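Long-range contact in hypothetical protein HI1011 (Haemophilus influenzae, PDB 1YZY), which phosphorylates 3-oxo-tetronate to 3-oxo-tetronate 4-phosphate at the expense of ATP: residues Asp107-Thr112 with Tyr191-Val196. Numbering follows the deposited sequence.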
loop_
_atom_site.group_PDB
_atom_site.type_symbol
_atom_site.label_atom_id
_atom_site.label_comp_id
_atom_site.label_asym_id
_atom_site.label_seq_id
_atom_site.Cartn_x
_atom_site.Cartn_y
_atom_site.Cartn_z
ATOM N N ASP A 107 19.868 6.717 -18.964
ATOM C CA ASP A 107 19.664 8.149 -19.160
ATOM C C ASP A 107 18.282 8.571 -19.633
ATOM O O ASP A 107 18.083 9.716 -20.024
ATOM C CB ASP A 107 20.755 8.737 -20.072
ATOM C CG ASP A 107 21.166 7.793 -21.187
ATOM O OD1 ASP A 107 20.324 7.484 -22.057
ATOM O OD2 ASP A 107 22.340 7.360 -21.195
ATOM N N PHE A 108 17.314 7.666 -19.553
ATOM C CA PHE A 108 15.957 7.990 -19.973
ATOM C C PHE A 108 14.937 7.133 -19.230
ATOM O O PHE A 108 15.192 5.960 -18.952
ATOM C CB PHE A 108 15.811 7.787 -21.498
ATOM C CG PHE A 108 14.512 8.303 -22.065
ATOM C CD1 PHE A 108 14.228 9.667 -22.066
ATOM C CD2 PHE A 108 13.567 7.428 -22.583
ATOM C CE1 PHE A 108 13.021 10.148 -22.570
ATOM C CE2 PHE A 108 12.351 7.904 -23.092
ATOM C CZ PHE A 108 12.082 9.263 -23.082
ATOM N N THR A 109 13.785 7.716 -18.923
ATOM C CA THR A 109 12.712 7.000 -18.236
ATOM C C THR A 109 11.399 7.728 -18.515
ATOM O O THR A 109 11.412 8.800 -19.116
ATOM C CB THR A 109 12.969 6.923 -16.691
ATOM O OG1 THR A 109 12.031 6.023 -16.083
ATOM C CG2 THR A 109 12.823 8.300 -16.034
ATOM N N VAL A 110 10.276 7.133 -18.112
ATOM C CA VAL A 110 8.948 7.734 -18.299
ATOM C C VAL A 110 8.325 8.222 -16.990
ATOM O O VAL A 110 8.683 7.770 -15.907
ATOM C CB VAL A 110 7.951 6.754 -18.976
ATOM C CG1 VAL A 110 8.529 6.246 -20.277
ATOM C CG2 VAL A 110 7.611 5.594 -18.042
ATOM N N ILE A 111 7.363 9.126 -17.113
ATOM C CA ILE A 111 6.674 9.695 -15.966
ATOM C C ILE A 111 5.179 9.589 -16.217
ATOM O O ILE A 111 4.690 10.067 -17.241
ATOM C CB ILE A 111 7.062 11.186 -15.795
ATOM C CG1 ILE A 111 8.531 11.297 -15.387
ATOM C CG2 ILE A 111 6.117 11.904 -14.842
ATOM C CD1 ILE A 111 9.017 12.706 -15.319
ATOM N N THR A 112 4.450 8.956 -15.306
ATOM C CA THR A 112 3.010 8.839 -15.469
ATOM C C THR A 112 2.215 8.484 -14.226
ATOM O O THR A 112 2.205 7.339 -13.790
ATOM C CB THR A 112 2.619 7.865 -16.621
ATOM O OG1 THR A 112 1.192 7.717 -16.662
ATOM C CG2 THR A 112 3.266 6.498 -16.439
ATOM N N TYR A 191 16.137 14.881 -24.025
ATOM C CA TYR A 191 15.230 14.714 -22.898
ATOM C C TYR A 191 15.665 13.515 -22.067
ATOM O O TYR A 191 16.054 12.481 -22.617
ATOM C CB TYR A 191 13.798 14.523 -23.389
ATOM C CG TYR A 191 13.167 15.767 -23.965
ATOM C CD1 TYR A 191 12.821 16.837 -23.141
ATOM C CD2 TYR A 191 12.903 15.873 -25.329
ATOM C CE1 TYR A 191 12.229 17.980 -23.658
ATOM C CE2 TYR A 191 12.306 17.013 -25.860
ATOM C CZ TYR A 191 11.976 18.059 -25.022
ATOM O OH TYR A 191 11.416 19.201 -25.539
ATOM N N ARG A 192 15.612 13.671 -20.746
ATOM C CA ARG A 192 16.004 12.617 -19.812
ATOM C C ARG A 192 14.773 11.849 -19.304
ATOM O O ARG A 192 14.885 10.706 -18.835
ATOM C CB ARG A 192 16.790 13.231 -18.643
ATOM C CG ARG A 192 17.519 12.235 -17.747
ATOM C CD ARG A 192 18.331 12.963 -16.676
ATOM N NE ARG A 192 19.014 12.075 -15.728
ATOM C CZ ARG A 192 20.039 11.283 -16.029
ATOM N NH1 ARG A 192 20.587 10.534 -15.086
ATOM N NH2 ARG A 192 20.499 11.206 -17.271
ATOM N N TYR A 193 13.609 12.495 -19.365
ATOM C CA TYR A 193 12.343 11.888 -18.941
ATOM C C TYR A 193 11.255 12.240 -19.950
ATOM O O TYR A 193 11.332 13.267 -20.638
ATOM C CB TYR A 193 11.888 12.394 -17.564
ATOM C CG TYR A 193 12.979 13.011 -16.727
ATOM C CD1 TYR A 193 13.137 14.398 -16.676
ATOM C CD2 TYR A 193 13.877 12.209 -16.010
ATOM C CE1 TYR A 193 14.160 14.973 -15.941
ATOM C CE2 TYR A 193 14.905 12.772 -15.270
ATOM C CZ TYR A 193 15.041 14.153 -15.242
ATOM O OH TYR A 193 16.062 14.714 -14.525
ATOM N N ALA A 194 10.200 11.431 -19.961
ATOM C CA ALA A 194 9.089 11.634 -20.870
ATOM C C ALA A 194 7.740 11.383 -20.236
ATOM O O ALA A 194 7.465 10.274 -19.787
ATOM C CB ALA A 194 9.244 10.729 -22.081
ATOM N N VAL A 195 6.919 12.427 -20.182
ATOM C CA VAL A 195 5.554 12.332 -19.674
ATOM C C VAL A 195 4.771 11.671 -20.823
ATOM O O VAL A 195 5.103 11.858 -21.998
ATOM C CB VAL A 195 4.956 13.743 -19.382
ATOM C CG1 VAL A 195 3.476 13.653 -19.004
ATOM C CG2 VAL A 195 5.731 14.416 -18.270
ATOM N N VAL A 196 3.796 10.837 -20.488
ATOM C CA VAL A 196 3.002 10.167 -21.505
ATOM C C VAL A 196 1.525 10.342 -21.160
ATOM O O VAL A 196 1.099 10.108 -20.023
ATOM C CB VAL A 196 3.355 8.663 -21.621
ATOM C CG1 VAL A 196 2.599 8.023 -22.781
ATOM C CG2 VAL A 196 4.849 8.471 -21.827
HETATM O O HOH W 1 0.229 7.522 -19.155
#
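The Tyr193 ring meets Thr109 CG2 at its edge, CD2 to CG2 4.0 Å, while Arg192 CB sits over the centre of one ring face. Ile111 CD1 reaches the ring obliquely and packs on Tyr193 CB at 3.7 Å. Thr109, Ile111, Tyr193 and Val195 all project from this one face of the sheet. The Phe108 ring is turned toward segment 191-196 by a CG anti to the backbone N (chi1 -171°). Tyr191 O, Arg192 O and Ala194 CB approach it obliquely, Tyr191 O 3.4 Å from CD1 and Ala194 CB 3.3 Å from CZ; Phe108 and Ala194 also touch helix 176-188, at Lys187 and Leu186. Strands 109-111 and 193-196 run parallel; Arg192 O, Thr109 O, Ala194 O and Ile111 O each take an N-H and a CA-H from the opposite segment. Ile111 N to Ala194 O, 2.9 Å, is the straightest link at 153°, its donor above the carbonyl plane; the other three N-H bonds are weak, Val196 N to Ile111 O also long at 3.5 Å. Near that end a water joins Thr112 OG1 to Val196 O, donating to the carbonyl. Arg192 extends past Asp107, its NH2 3.7 Å from Asp107 CB. Strand 109-111 is thus joined to the middle strand of a small parallel sheet largely by apolar contacts and modest backbone bonds, while the salt bridges of Arg192 to Asp98 and Asp102 tie the start of strand 193-196 to helix 93-104, Asp98 also bonding Tyr193 OH.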